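Endoglucanase family 5 (PDB 6PZ7) hydrolyses polysaccharides as a broad-specificity GH5_4 endoglucanase and probably cleaves internal beta-1,4-glucosidic bonds in cellulose and related glucans. Local coordinates at residues Y223-F228 and S236-E241; S283-Y288 and P327-T332; N252-K257 and Q263-G268; Q11-M16 and R215-L220. One frame throughout, in Å; residues are numbered along the deposited sequence.

Contact 1: Y223-F228 and S236-E241; sequences YAPYSF and SHWGGE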
loop_
_atom_site.group_PDB
_atom_site.type_symbol
_atom_site.label_atom_id
_atom_site.label_comp_id
_atom_site.label_asym_id
_atom_site.label_seq_id
_atom_site.Cartn_x
_atom_site.Cartn_y
_atom_site.Cartn_z
ATOM N N TYR A 223 10.922 -2.313 -2.304
ATOM C CA TYR A 223 11.261 -3.706 -2.543
ATOM C C TYR A 223 12.780 -3.824 -2.599
ATOM O O TYR A 223 13.385 -4.057 -3.646
ATOM C CB TYR A 223 10.628 -4.218 -3.820
ATOM C CG TYR A 223 9.124 -4.318 -3.844
ATOM C CD1 TYR A 223 8.497 -5.545 -3.776
ATOM C CD2 TYR A 223 8.308 -3.180 -3.997
ATOM C CE1 TYR A 223 7.126 -5.658 -3.877
ATOM C CE2 TYR A 223 6.925 -3.291 -4.088
ATOM C CZ TYR A 223 6.344 -4.533 -4.035
ATOM O OH TYR A 223 4.989 -4.686 -4.159
ATOM N N ALA A 224 13.394 -3.625 -1.483
ATOM C CA ALA A 224 14.856 -3.551 -1.388
ATOM C C ALA A 224 15.463 -4.866 -0.901
ATOM O O ALA A 224 14.849 -5.581 -0.100
ATOM C CB ALA A 224 15.259 -2.443 -0.408
ATOM N N PRO A 225 16.697 -5.171 -1.317
ATOM C CA PRO A 225 17.431 -4.536 -2.421
ATOM C C PRO A 225 16.870 -5.015 -3.745
ATOM O O PRO A 225 16.550 -6.205 -3.919
ATOM C CB PRO A 225 18.867 -5.024 -2.216
ATOM C CG PRO A 225 18.727 -6.348 -1.511
ATOM C CD PRO A 225 17.430 -6.308 -0.739
ATOM N N TYR A 226 16.753 -4.090 -4.695
ATOM C CA TYR A 226 16.094 -4.335 -5.971
ATOM C C TYR A 226 16.585 -5.595 -6.672
ATOM O O TYR A 226 15.787 -6.417 -7.165
ATOM C CB TYR A 226 16.303 -3.114 -6.876
ATOM C CG TYR A 226 15.799 -3.308 -8.289
ATOM C CD1 TYR A 226 16.649 -3.720 -9.289
ATOM C CD2 TYR A 226 14.459 -3.101 -8.598
ATOM C CE1 TYR A 226 16.197 -3.909 -10.596
ATOM C CE2 TYR A 226 13.987 -3.301 -9.901
ATOM C CZ TYR A 226 14.865 -3.697 -10.875
ATOM O OH TYR A 226 14.401 -3.878 -12.172
ATOM N N SER A 227 17.895 -5.761 -6.777
ATOM C CA SER A 227 18.404 -6.856 -7.586
ATOM C C SER A 227 17.991 -8.213 -7.028
ATOM O O SER A 227 17.641 -9.123 -7.789
ATOM C CB SER A 227 19.931 -6.749 -7.712
ATOM O OG SER A 227 20.290 -5.607 -8.492
ATOM N N PHE A 228 18.048 -8.372 -5.717
ATOM C CA PHE A 228 17.605 -9.610 -5.078
ATOM C C PHE A 228 16.081 -9.736 -5.105
ATOM O O PHE A 228 15.518 -10.800 -5.410
ATOM C CB PHE A 228 18.079 -9.623 -3.627
ATOM C CG PHE A 228 17.546 -10.787 -2.827
ATOM C CD1 PHE A 228 16.394 -10.654 -2.043
ATOM C CD2 PHE A 228 18.193 -12.023 -2.878
ATOM C CE1 PHE A 228 15.915 -11.712 -1.331
ATOM C CE2 PHE A 228 17.702 -13.084 -2.161
ATOM C CZ PHE A 228 16.553 -12.939 -1.394
ATOM N N SER A 236 20.271 -14.396 -6.238
ATOM C CA SER A 236 19.334 -15.131 -5.408
ATOM C C SER A 236 19.782 -15.256 -3.958
ATOM O O SER A 236 19.129 -15.955 -3.180
ATOM C CB SER A 236 19.106 -16.525 -5.985
ATOM O OG SER A 236 20.300 -17.265 -5.936
ATOM N N HIS A 237 20.858 -14.566 -3.574
ATOM C CA HIS A 237 21.385 -14.628 -2.221
ATOM C C HIS A 237 21.292 -13.296 -1.516
ATOM O O HIS A 237 21.555 -12.245 -2.103
ATOM C CB HIS A 237 22.851 -15.112 -2.242
ATOM C CG HIS A 237 22.986 -16.515 -2.741
ATOM N ND1 HIS A 237 23.601 -16.828 -3.935
ATOM C CD2 HIS A 237 22.531 -17.687 -2.236
ATOM C CE1 HIS A 237 23.556 -18.135 -4.123
ATOM N NE2 HIS A 237 22.918 -18.683 -3.104
ATOM N N TRP A 238 20.881 -13.343 -0.257
ATOM C CA TRP A 238 20.863 -12.172 0.606
ATOM C C TRP A 238 21.353 -12.618 1.960
ATOM O O TRP A 238 20.864 -13.624 2.483
ATOM C CB TRP A 238 19.441 -11.576 0.745
ATOM C CG TRP A 238 19.448 -10.214 1.407
ATOM C CD1 TRP A 238 19.460 -9.016 0.756
ATOM C CD2 TRP A 238 19.471 -9.912 2.808
ATOM N NE1 TRP A 238 19.501 -7.986 1.661
ATOM C CE2 TRP A 238 19.490 -8.511 2.929
ATOM C CE3 TRP A 238 19.502 -10.697 3.975
ATOM C CZ2 TRP A 238 19.545 -7.877 4.153
ATOM C CZ3 TRP A 238 19.531 -10.063 5.195
ATOM C CH2 TRP A 238 19.572 -8.652 5.273
ATOM N N GLY A 239 22.227 -11.843 2.558
ATOM C CA GLY A 239 22.741 -12.099 3.881
ATOM C C GLY A 239 24.109 -11.455 4.002
ATOM O O GLY A 239 24.861 -11.273 3.049
ATOM N N GLY A 240 24.468 -11.148 5.225
ATOM C CA GLY A 240 25.799 -10.666 5.503
ATOM C C GLY A 240 25.835 -9.165 5.723
ATOM O O GLY A 240 24.856 -8.427 5.538
ATOM N N GLU A 241 27.000 -8.729 6.132
ATOM C CA GLU A 241 27.153 -7.364 6.627
ATOM C C GLU A 241 26.872 -6.307 5.559
ATOM O O GLU A 241 26.261 -5.276 5.846
ATOM C CB GLU A 241 28.566 -7.172 7.205
ATOM C CG GLU A 241 28.802 -7.913 8.515
ATOM C CD GLU A 241 27.752 -7.595 9.572
ATOM O OE1 GLU A 241 26.923 -8.494 9.893
ATOM O OE2 GLU A 241 27.735 -6.436 10.059
#
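Phe228 and Trp238 meet in the long connection that follows the sixth strand, 216-221, of the (beta/alpha)8 barrel and leads into helix 241-259. The tight part is an edge-to-face aromatic pair: the indole presents its edge to the Phe228 face, with 5.4 Å between the Phe228 centroid and that of the five-membered ring of Trp238, and 57° between the planes. The Trp238 CB lies almost straight above the phenyl ring, 12° off its normal, which makes a CH-pi contact with that face. Trp238 CG is anti to its backbone N (chi1 -169°), a torsion that carries the indole onward past Phe228 to Pro225. Behind these rings stands helix 278-294, where Leu284 touches both of them.

Main chain also approaches the phenyl ring: Ser236 O lies at its edge, near the ring plane, 3.4 Å from Phe228 CE2, and His237 O comes in obliquely, 3.5 Å from Phe228 CD2. Here the contact turns to solvent. The exposed His237 has its CB directed away from 223-228, and no hydrogen bond crosses between the segments. Pro225, set behind a cis peptide, reaches the other end of the pair: its CG stands 3.6 Å from Trp238 CD1, at the indole edge.

Contact 2: S283-Y288 and P327-T332; sequences SLAKFY and PKLVRT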
loop_
_atom_site.group_PDB
_atom_site.type_symbol
_atom_site.label_atom_id
_atom_site.label_comp_id
_atom_site.label_asym_id
_atom_site.label_seq_id
_atom_site.Cartn_x
_atom_site.Cartn_y
_atom_site.Cartn_z
ATOM N N SER A 283 15.886 -14.479 5.560
ATOM C CA SER A 283 16.911 -13.641 6.194
ATOM C C SER A 283 16.666 -12.162 5.917
ATOM O O SER A 283 16.719 -11.322 6.817
ATOM C CB SER A 283 18.292 -14.035 5.687
ATOM O OG SER A 283 18.698 -15.331 6.124
ATOM N N LEU A 284 16.298 -11.839 4.683
ATOM C CA LEU A 284 15.981 -10.463 4.319
ATOM C C LEU A 284 14.776 -9.978 5.098
ATOM O O LEU A 284 14.788 -8.891 5.685
ATOM C CB LEU A 284 15.744 -10.338 2.807
ATOM C CG LEU A 284 15.111 -9.018 2.349
ATOM C CD1 LEU A 284 15.978 -7.813 2.707
ATOM C CD2 LEU A 284 14.892 -9.076 0.837
ATOM N N ALA A 285 13.689 -10.761 5.089
ATOM C CA ALA A 285 12.458 -10.318 5.750
ATOM C C ALA A 285 12.687 -10.131 7.236
ATOM O O ALA A 285 12.187 -9.174 7.832
ATOM C CB ALA A 285 11.331 -11.318 5.506
ATOM N N LYS A 286 13.427 -11.045 7.860
ATOM C CA LYS A 286 13.663 -10.922 9.293
ATOM C C LYS A 286 14.339 -9.596 9.616
ATOM O O LYS A 286 13.925 -8.871 10.532
ATOM C CB LYS A 286 14.512 -12.089 9.780
ATOM C CG LYS A 286 14.736 -12.066 11.276
ATOM C CD LYS A 286 15.518 -13.310 11.733
ATOM C CE LYS A 286 15.785 -13.271 13.236
ATOM N NZ LYS A 286 16.163 -14.611 13.773
ATOM N N PHE A 287 15.415 -9.269 8.887
ATOM C CA PHE A 287 16.151 -8.036 9.141
ATOM C C PHE A 287 15.312 -6.826 8.778
ATOM O O PHE A 287 15.275 -5.847 9.536
ATOM C CB PHE A 287 17.468 -8.024 8.374
ATOM C CG PHE A 287 18.324 -6.845 8.697
ATOM C CD1 PHE A 287 19.118 -6.834 9.832
ATOM C CD2 PHE A 287 18.304 -5.716 7.905
ATOM C CE1 PHE A 287 19.879 -5.726 10.144
ATOM C CE2 PHE A 287 19.082 -4.607 8.230
ATOM C CZ PHE A 287 19.849 -4.613 9.342
ATOM N N TYR A 288 14.601 -6.874 7.652
ATOM C CA TYR A 288 13.805 -5.738 7.204
ATOM C C TYR A 288 12.750 -5.399 8.239
ATOM O O TYR A 288 12.641 -4.250 8.673
ATOM C CB TYR A 288 13.200 -6.094 5.840
ATOM C CG TYR A 288 12.621 -4.989 4.996
ATOM C CD1 TYR A 288 12.919 -4.928 3.646
ATOM C CD2 TYR A 288 11.747 -4.047 5.510
ATOM C CE1 TYR A 288 12.351 -3.939 2.802
ATOM C CE2 TYR A 288 11.184 -3.040 4.693
ATOM C CZ TYR A 288 11.500 -2.995 3.361
ATOM O OH TYR A 288 10.898 -1.996 2.604
ATOM N N PRO A 327 6.873 -21.487 4.635
ATOM C CA PRO A 327 6.555 -21.349 6.069
ATOM C C PRO A 327 7.636 -20.663 6.860
ATOM O O PRO A 327 7.322 -19.963 7.835
ATOM C CB PRO A 327 6.326 -22.809 6.520
ATOM C CG PRO A 327 7.086 -23.639 5.509
ATOM C CD PRO A 327 6.930 -22.898 4.214
ATOM N N LYS A 328 8.897 -20.821 6.503
ATOM C CA LYS A 328 9.957 -20.128 7.237
ATOM C C LYS A 328 9.879 -18.628 6.988
ATOM O O LYS A 328 9.994 -17.816 7.916
ATOM C CB LYS A 328 11.290 -20.676 6.783
ATOM C CG LYS A 328 12.530 -20.024 7.344
ATOM C CD LYS A 328 13.767 -20.592 6.651
ATOM C CE LYS A 328 15.038 -19.969 7.173
ATOM N NZ LYS A 328 16.251 -20.828 6.807
ATOM N N LEU A 329 9.599 -18.248 5.747
ATOM C CA LEU A 329 9.475 -16.852 5.367
ATOM C C LEU A 329 8.301 -16.202 6.071
ATOM O O LEU A 329 8.425 -15.105 6.609
ATOM C CB LEU A 329 9.363 -16.776 3.840
ATOM C CG LEU A 329 9.078 -15.438 3.223
ATOM C CD1 LEU A 329 10.078 -14.345 3.635
ATOM C CD2 LEU A 329 9.018 -15.545 1.738
ATOM N N VAL A 330 7.131 -16.848 6.070
ATOM C CA VAL A 330 5.996 -16.218 6.729
ATOM C C VAL A 330 6.318 -15.973 8.196
ATOM O O VAL A 330 6.015 -14.907 8.748
ATOM C CB VAL A 330 4.707 -17.045 6.541
ATOM C CG1 VAL A 330 3.496 -16.259 7.128
ATOM C CG2 VAL A 330 4.437 -17.364 5.089
ATOM N N ARG A 331 6.924 -16.968 8.850
ATOM C CA ARG A 331 7.222 -16.822 10.271
ATOM C C ARG A 331 8.181 -15.655 10.525
ATOM O O ARG A 331 8.014 -14.923 11.517
ATOM C CB ARG A 331 7.753 -18.137 10.840
ATOM C CG ARG A 331 7.857 -18.177 12.358
ATOM C CD ARG A 331 6.489 -18.149 13.020
ATOM N NE ARG A 331 6.643 -18.189 14.464
ATOM C CZ ARG A 331 5.635 -18.263 15.321
ATOM N NH1 ARG A 331 4.390 -18.300 14.883
ATOM N NH2 ARG A 331 5.893 -18.304 16.615
ATOM N N THR A 332 9.194 -15.450 9.677
ATOM C CA THR A 332 10.082 -14.293 9.838
ATOM C C THR A 332 9.361 -12.966 9.641
ATOM O O THR A 332 9.785 -11.928 10.193
ATOM C CB THR A 332 11.330 -14.339 8.942
ATOM O OG1 THR A 332 11.020 -14.301 7.543
ATOM C CG2 THR A 332 12.107 -15.624 9.209
#
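Ala285 is the first residue of 283-288 to touch 327-332, and its methyl group meets two side chains at once. Ala285 CB lies 3.8 Å from Leu329 CD1 and 3.6 Å from Thr332 OG1, an apolar contact on one hand and a carbon-to-oxygen contact on the other. The next residue, Lys286, adds only the root of its side chain: Lys286 CB is 4.0 Å from Thr332 CB, while the extended chain beyond leads away from the partner helix. The two segments run parallel, their axes 5° apart in direction and 8.5 Å apart at closest approach. Such a spacing suits the small side chain at Ala285 and the short one at Thr332, and the CA atoms of Lys286 and Thr332 come within 4.9 Å. These are the last two helices of the chain, both outside the barrel sheet, and Leu329 also reaches inward to Trp301 on strand 298-303.

No hydrogen bond joins the segments. Thr332 OG1 donates back to Leu329 O at 2.9 Å; chi1 of 63° sets OG1 between the backbone N and the carbonyl carbon, from where it reaches that oxygen. Its polarity is thus met largely within its own helix, apart from a weak bond to Ala282 O, which lets the hydroxyl rest against a methyl group.

Contact 3: N252-K257 and Q263-G268; sequences NAIYNK and QPVVIG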
loop_
_atom_site.group_PDB
_atom_site.type_symbol
_atom_site.label_atom_id
_atom_site.label_comp_id
_atom_site.label_asym_id
_atom_site.label_seq_id
_atom_site.Cartn_x
_atom_site.Cartn_y
_atom_site.Cartn_z
ATOM N N ASN A 252 17.133 3.950 7.561
ATOM C CA ASN A 252 17.539 5.105 8.348
ATOM C C ASN A 252 17.231 6.412 7.628
ATOM O O ASN A 252 16.913 7.416 8.283
ATOM C CB ASN A 252 19.020 4.984 8.698
ATOM C CG ASN A 252 19.359 5.734 9.944
ATOM O OD1 ASN A 252 18.581 5.754 10.898
ATOM N ND2 ASN A 252 20.522 6.380 9.942
ATOM N N ALA A 253 17.331 6.443 6.301
ATOM C CA ALA A 253 16.951 7.649 5.572
ATOM C C ALA A 253 15.479 7.982 5.790
ATOM O O ALA A 253 15.120 9.158 5.947
ATOM C CB ALA A 253 17.260 7.520 4.093
ATOM N N ILE A 254 14.606 6.976 5.774
ATOM C CA ILE A 254 13.180 7.175 6.021
ATOM C C ILE A 254 12.952 7.631 7.452
ATOM O O ILE A 254 12.194 8.576 7.704
ATOM C CB ILE A 254 12.416 5.881 5.716
ATOM C CG1 ILE A 254 12.553 5.482 4.246
ATOM C CG2 ILE A 254 10.969 6.029 6.119
ATOM C CD1 ILE A 254 12.091 4.042 3.933
ATOM N N TYR A 255 13.611 6.976 8.404
ATOM C CA TYR A 255 13.504 7.364 9.804
ATOM C C TYR A 255 13.941 8.818 10.003
ATOM O O TYR A 255 13.255 9.605 10.674
ATOM C CB TYR A 255 14.369 6.434 10.666
ATOM C CG TYR A 255 14.486 6.912 12.098
ATOM C CD1 TYR A 255 13.457 6.695 12.999
ATOM C CD2 TYR A 255 15.603 7.602 12.530
ATOM C CE1 TYR A 255 13.521 7.163 14.296
ATOM C CE2 TYR A 255 15.698 8.061 13.836
ATOM C CZ TYR A 255 14.644 7.830 14.714
ATOM O OH TYR A 255 14.740 8.313 16.012
ATOM N N ASN A 256 15.082 9.188 9.433
ATOM C CA ASN A 256 15.593 10.539 9.649
ATOM C C ASN A 256 14.744 11.600 8.981
ATOM O O ASN A 256 14.622 12.719 9.505
ATOM C CB ASN A 256 17.046 10.617 9.193
ATOM C CG ASN A 256 18.004 10.044 10.225
ATOM O OD1 ASN A 256 17.791 10.191 11.422
ATOM N ND2 ASN A 256 19.038 9.370 9.750
ATOM N N LYS A 257 14.154 11.302 7.843
ATOM C CA LYS A 257 13.349 12.299 7.161
ATOM C C LYS A 257 11.997 12.511 7.822
ATOM O O LYS A 257 11.541 13.657 7.973
ATOM C CB LYS A 257 13.185 11.915 5.695
ATOM C CG LYS A 257 12.282 12.838 4.940
ATOM C CD LYS A 257 12.902 14.218 4.857
ATOM C CE LYS A 257 11.993 15.188 4.161
ATOM N NZ LYS A 257 12.655 16.513 4.056
ATOM N N GLN A 263 6.578 12.352 12.041
ATOM C CA GLN A 263 5.734 12.004 10.899
ATOM C C GLN A 263 5.809 10.494 10.674
ATOM O O GLN A 263 6.821 9.988 10.168
ATOM C CB GLN A 263 6.167 12.755 9.640
ATOM C CG GLN A 263 5.354 12.378 8.424
ATOM C CD GLN A 263 3.866 12.524 8.682
ATOM O OE1 GLN A 263 3.387 13.627 8.905
ATOM N NE2 GLN A 263 3.135 11.409 8.672
ATOM N N PRO A 264 4.783 9.732 11.058
ATOM C CA PRO A 264 4.837 8.282 10.894
ATOM C C PRO A 264 4.797 7.837 9.445
ATOM O O PRO A 264 4.299 8.557 8.556
ATOM C CB PRO A 264 3.600 7.795 11.665
ATOM C CG PRO A 264 3.347 8.866 12.706
ATOM C CD PRO A 264 3.633 10.131 11.902
ATOM N N VAL A 265 5.281 6.616 9.237
ATOM C CA VAL A 265 5.447 5.996 7.931
ATOM C C VAL A 265 5.003 4.543 7.992
ATOM O O VAL A 265 5.372 3.810 8.922
ATOM C CB VAL A 265 6.937 6.030 7.491
ATOM C CG1 VAL A 265 7.144 5.271 6.173
ATOM C CG2 VAL A 265 7.434 7.456 7.376
ATOM N N VAL A 266 4.262 4.114 6.974
ATOM C CA VAL A 266 4.014 2.707 6.684
ATOM C C VAL A 266 4.643 2.389 5.334
ATOM O O VAL A 266 4.360 3.062 4.331
ATOM C CB VAL A 266 2.495 2.402 6.672
ATOM C CG1 VAL A 266 2.198 1.028 6.107
ATOM C CG2 VAL A 266 1.925 2.560 8.083
ATOM N N ILE A 267 5.453 1.337 5.301
ATOM C CA ILE A 267 5.944 0.760 4.046
ATOM C C ILE A 267 4.852 -0.204 3.593
ATOM O O ILE A 267 4.770 -1.362 4.033
ATOM C CB ILE A 267 7.315 0.125 4.203
ATOM C CG1 ILE A 267 8.353 1.219 4.506
ATOM C CG2 ILE A 267 7.671 -0.648 2.941
ATOM C CD1 ILE A 267 9.750 0.698 4.846
ATOM N N GLY A 268 3.959 0.279 2.719
ATOM C CA GLY A 268 2.772 -0.455 2.363
ATOM C C GLY A 268 2.968 -1.553 1.361
ATOM O O GLY A 268 2.040 -2.354 1.155
#
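Val265 and Ile267 both meet Ile254 of 252-257, and they touch helix 241-259 at further points too, Val265 at Phe258 and Val259, Ile267 at Leu251. Ahead of them, Gln263 precedes the strand. Its CB is directed toward the helix, but the amide turns back, and Gln263 NE2 donates to Pro264 O over 3.1 Å. The bond is nearly straight, 166° at the hydrogen, and lands in the carbonyl plane on a lone pair. Because the same nitrogen also binds Val216 O of the adjoining strand, two acceptors fix the rotation of the amide. Pro264 faces the other way, against Ser9, Gln10 and Val13 of helix 9-16.

Val265 brings both methyl groups to a single one of Ile254: Val265 CG1 is 3.9 Å and Val265 CG2 4.0 Å from Ile254 CG2, so that this methyl sits across the fork of the valine. The two side chains cross at about a right angle. Val266 alternates to the opposite face of the sheet and packs on Val13 and Ile217. With Ile267 the chain returns to the helix side. Here the longer branches meet, Ile267 CD1 lying 4.2 Å from Ile254 CD1, a looser contact than that of Val265. Ile254 can serve both residues because CG2 is anti to its backbone N, whereas CG1 (chi1 -62°) lies beside that N and carries CD1 along the strand. Leu220 and Ile297 fill in around this isoleucine.

This alternation, with odd-numbered residues under a helix and Val266 turned inward, belongs to the beta-alpha-beta crossover of a (beta/alpha)8 barrel, here strand 216-221, helix 241-259 and strand 265-270.

Contact 4: Q11-M16 and R215-L220; sequences QIVNDM and RVIVSL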
loop_
_atom_site.group_PDB
_atom_site.type_symbol
_atom_site.label_atom_id
_atom_site.label_comp_id
_atom_site.label_asym_id
_atom_site.label_seq_id
_atom_site.Cartn_x
_atom_site.Cartn_y
_atom_site.Cartn_z
ATOM N N GLN A 11 1.019 5.788 17.281
ATOM C CA GLN A 11 0.399 4.679 18.011
ATOM C C GLN A 11 -0.380 3.759 17.073
ATOM O O GLN A 11 -0.317 2.522 17.193
ATOM C CB GLN A 11 -0.500 5.217 19.120
ATOM C CG GLN A 11 0.312 5.768 20.297
ATOM C CD GLN A 11 -0.597 6.424 21.328
ATOM O OE1 GLN A 11 -1.574 7.124 20.985
ATOM N NE2 GLN A 11 -0.289 6.256 22.581
ATOM N N ILE A 12 -1.069 4.341 16.086
ATOM C CA ILE A 12 -1.774 3.543 15.082
ATOM C C ILE A 12 -0.781 2.697 14.298
ATOM O O ILE A 12 -0.986 1.492 14.091
ATOM C CB ILE A 12 -2.604 4.453 14.146
ATOM C CG1 ILE A 12 -3.803 5.061 14.868
ATOM C CG2 ILE A 12 -3.077 3.704 12.903
ATOM C CD1 ILE A 12 -4.950 4.103 15.168
ATOM N N VAL A 13 0.287 3.323 13.786
ATOM C CA VAL A 13 1.277 2.580 13.005
ATOM C C VAL A 13 1.851 1.423 13.817
ATOM O O VAL A 13 1.993 0.302 13.321
ATOM C CB VAL A 13 2.370 3.537 12.500
ATOM C CG1 VAL A 13 3.551 2.801 11.912
ATOM C CG2 VAL A 13 1.774 4.455 11.422
ATOM N N ASN A 14 2.171 1.659 15.090
ATOM C CA ASN A 14 2.705 0.579 15.904
ATOM C C ASN A 14 1.674 -0.520 16.083
ATOM O O ASN A 14 2.005 -1.710 16.042
ATOM C CB ASN A 14 3.129 1.145 17.260
ATOM C CG ASN A 14 4.349 2.027 17.170
ATOM O OD1 ASN A 14 5.058 2.012 16.173
ATOM N ND2 ASN A 14 4.583 2.812 18.210
ATOM N N ASP A 15 0.417 -0.158 16.292
ATOM C CA ASP A 15 -0.636 -1.137 16.514
ATOM C C ASP A 15 -0.882 -1.987 15.265
ATOM O O ASP A 15 -1.256 -3.159 15.359
ATOM C CB ASP A 15 -1.910 -0.409 16.953
ATOM C CG ASP A 15 -2.887 -1.295 17.699
ATOM O OD1 ASP A 15 -2.416 -2.098 18.547
ATOM O OD2 ASP A 15 -4.113 -1.158 17.537
ATOM N N MET A 16 -0.678 -1.415 14.083
ATOM C CA MET A 16 -0.855 -2.145 12.833
ATOM C C MET A 16 0.085 -3.342 12.750
ATOM O O MET A 16 -0.272 -4.349 12.130
ATOM C CB MET A 16 -0.604 -1.205 11.643
ATOM C CG MET A 16 -1.695 -0.168 11.407
ATOM S SD MET A 16 -1.225 1.171 10.318
ATOM C CE MET A 16 -1.289 0.334 8.740
ATOM N N ARG A 215 -3.329 13.305 11.576
ATOM C CA ARG A 215 -3.781 11.939 11.373
ATOM C C ARG A 215 -3.411 11.396 10.003
ATOM O O ARG A 215 -3.999 10.405 9.546
ATOM C CB ARG A 215 -5.278 11.850 11.646
ATOM C CG ARG A 215 -5.606 12.075 13.118
ATOM C CD ARG A 215 -6.985 11.586 13.459
ATOM N NE ARG A 215 -7.333 11.791 14.869
ATOM C CZ ARG A 215 -7.861 12.901 15.343
ATOM N NH1 ARG A 215 -8.103 13.930 14.543
ATOM N NH2 ARG A 215 -8.151 12.979 16.640
ATOM N N VAL A 216 -2.449 12.022 9.333
ATOM C CA VAL A 216 -1.916 11.546 8.064
ATOM C C VAL A 216 -0.596 10.825 8.266
ATOM O O VAL A 216 0.278 11.301 9.013
ATOM C CB VAL A 216 -1.807 12.691 7.039
ATOM C CG1 VAL A 216 -0.979 12.252 5.805
ATOM C CG2 VAL A 216 -3.183 13.147 6.603
ATOM N N ILE A 217 -0.476 9.662 7.636
ATOM C CA ILE A 217 0.692 8.791 7.661
ATOM C C ILE A 217 1.290 8.774 6.258
ATOM O O ILE A 217 0.537 8.740 5.277
ATOM C CB ILE A 217 0.210 7.389 8.061
ATOM C CG1 ILE A 217 -0.345 7.362 9.479
ATOM C CG2 ILE A 217 1.320 6.336 7.887
ATOM C CD1 ILE A 217 -1.306 6.197 9.773
ATOM N N VAL A 218 2.607 8.733 6.145
ATOM C CA VAL A 218 3.253 8.638 4.831
ATOM C C VAL A 218 3.265 7.191 4.365
ATOM O O VAL A 218 3.641 6.290 5.138
ATOM C CB VAL A 218 4.674 9.228 4.894
ATOM C CG1 VAL A 218 5.417 9.016 3.583
ATOM C CG2 VAL A 218 4.610 10.704 5.227
ATOM N N SER A 219 2.931 6.976 3.095
ATOM C CA SER A 219 3.031 5.683 2.438
ATOM C C SER A 219 4.224 5.620 1.496
ATOM O O SER A 219 4.341 6.444 0.576
ATOM C CB SER A 219 1.760 5.467 1.613
ATOM O OG SER A 219 1.888 4.268 0.856
ATOM N N LEU A 220 5.087 4.626 1.706
ATOM C CA LEU A 220 6.244 4.368 0.852
ATOM C C LEU A 220 6.254 2.903 0.462
ATOM O O LEU A 220 5.790 2.046 1.227
ATOM C CB LEU A 220 7.566 4.722 1.565
ATOM C CG LEU A 220 7.677 6.150 2.078
ATOM C CD1 LEU A 220 8.927 6.278 2.947
ATOM C CD2 LEU A 220 7.700 7.151 0.946
#
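Ile217 and Val13 bring the N-terminal helix 9-16 against strand 216-221, with their CA atoms 8.2 Å apart. Ile217 can be followed outward from its backbone. The CB is directed toward the helix but is still 4.7 Å from Val13 CG2. There the chain divides. Ile217 CG2, anti to the backbone N, ends as a methyl 4.0 Å from Val13 CG2. Ile217 CG1 takes the other branch, anti to the carbonyl carbon (chi1 -65°), and passes the same valine methyl at 4.1 Å. At the tip, Ile217 CD1 comes to 3.9 Å from Val13 CG2 and touches Ile12 CG2 more loosely, at 4.4 Å. Val13 CG2 is therefore met by three carbons of one isoleucine. The side chains slide past each other in opposite directions. The contact is purely apolar, and no hydrogen bond joins helix and strand.

Neighbouring strands complete the surroundings. Val266 on strand 265-270 packs on Val13, Met16 and Ile217, and Met191 on strand 190-193 touches Ile217. Ile12 and Met16 extend the apolar surface to Tyr95.

Polar links tie the helix to the beginnings of other strands: Val13 O accepts from Thr298 OG1, Met16 O binds Thr55 OG1, and Asp15 OD2 is bonded to Tyr95 OH. Partners on strands from several positions round the sheet mean that the helix lies across the mouth formed by the strands' N-terminal ends. It thus closes the bottom of the (beta/alpha)8 barrel, the end opposite to the one that carries the active site in glycoside hydrolases of family 5.

Overall arrangement
Contacts 3 and 4 are buried and aliphatic and hold neighbouring strands, 265-270 and 216-221; their centres are about 10 Å apart. They differ in level: contact 3 joins the sheet to an outer helix, contact 4 joins it to the helix at the barrel's bottom. A probable backbone hydrogen bond between the adjoining strands, 2.9 Å from Val266 N to Val218 O, connects them. Contacts 1 and 2 lie nearer the surface, with centres about 21 and 19 Å from that of the chain, and combine buried with exposed residues. Contact 1 relies on aromatic rings in a connecting loop, contact 2 on small side chains between helices, and Leu284 meets Trp238 where they touch. Tyr288 OH packs on Ile267 CG2, where contacts 2 and 3 touch.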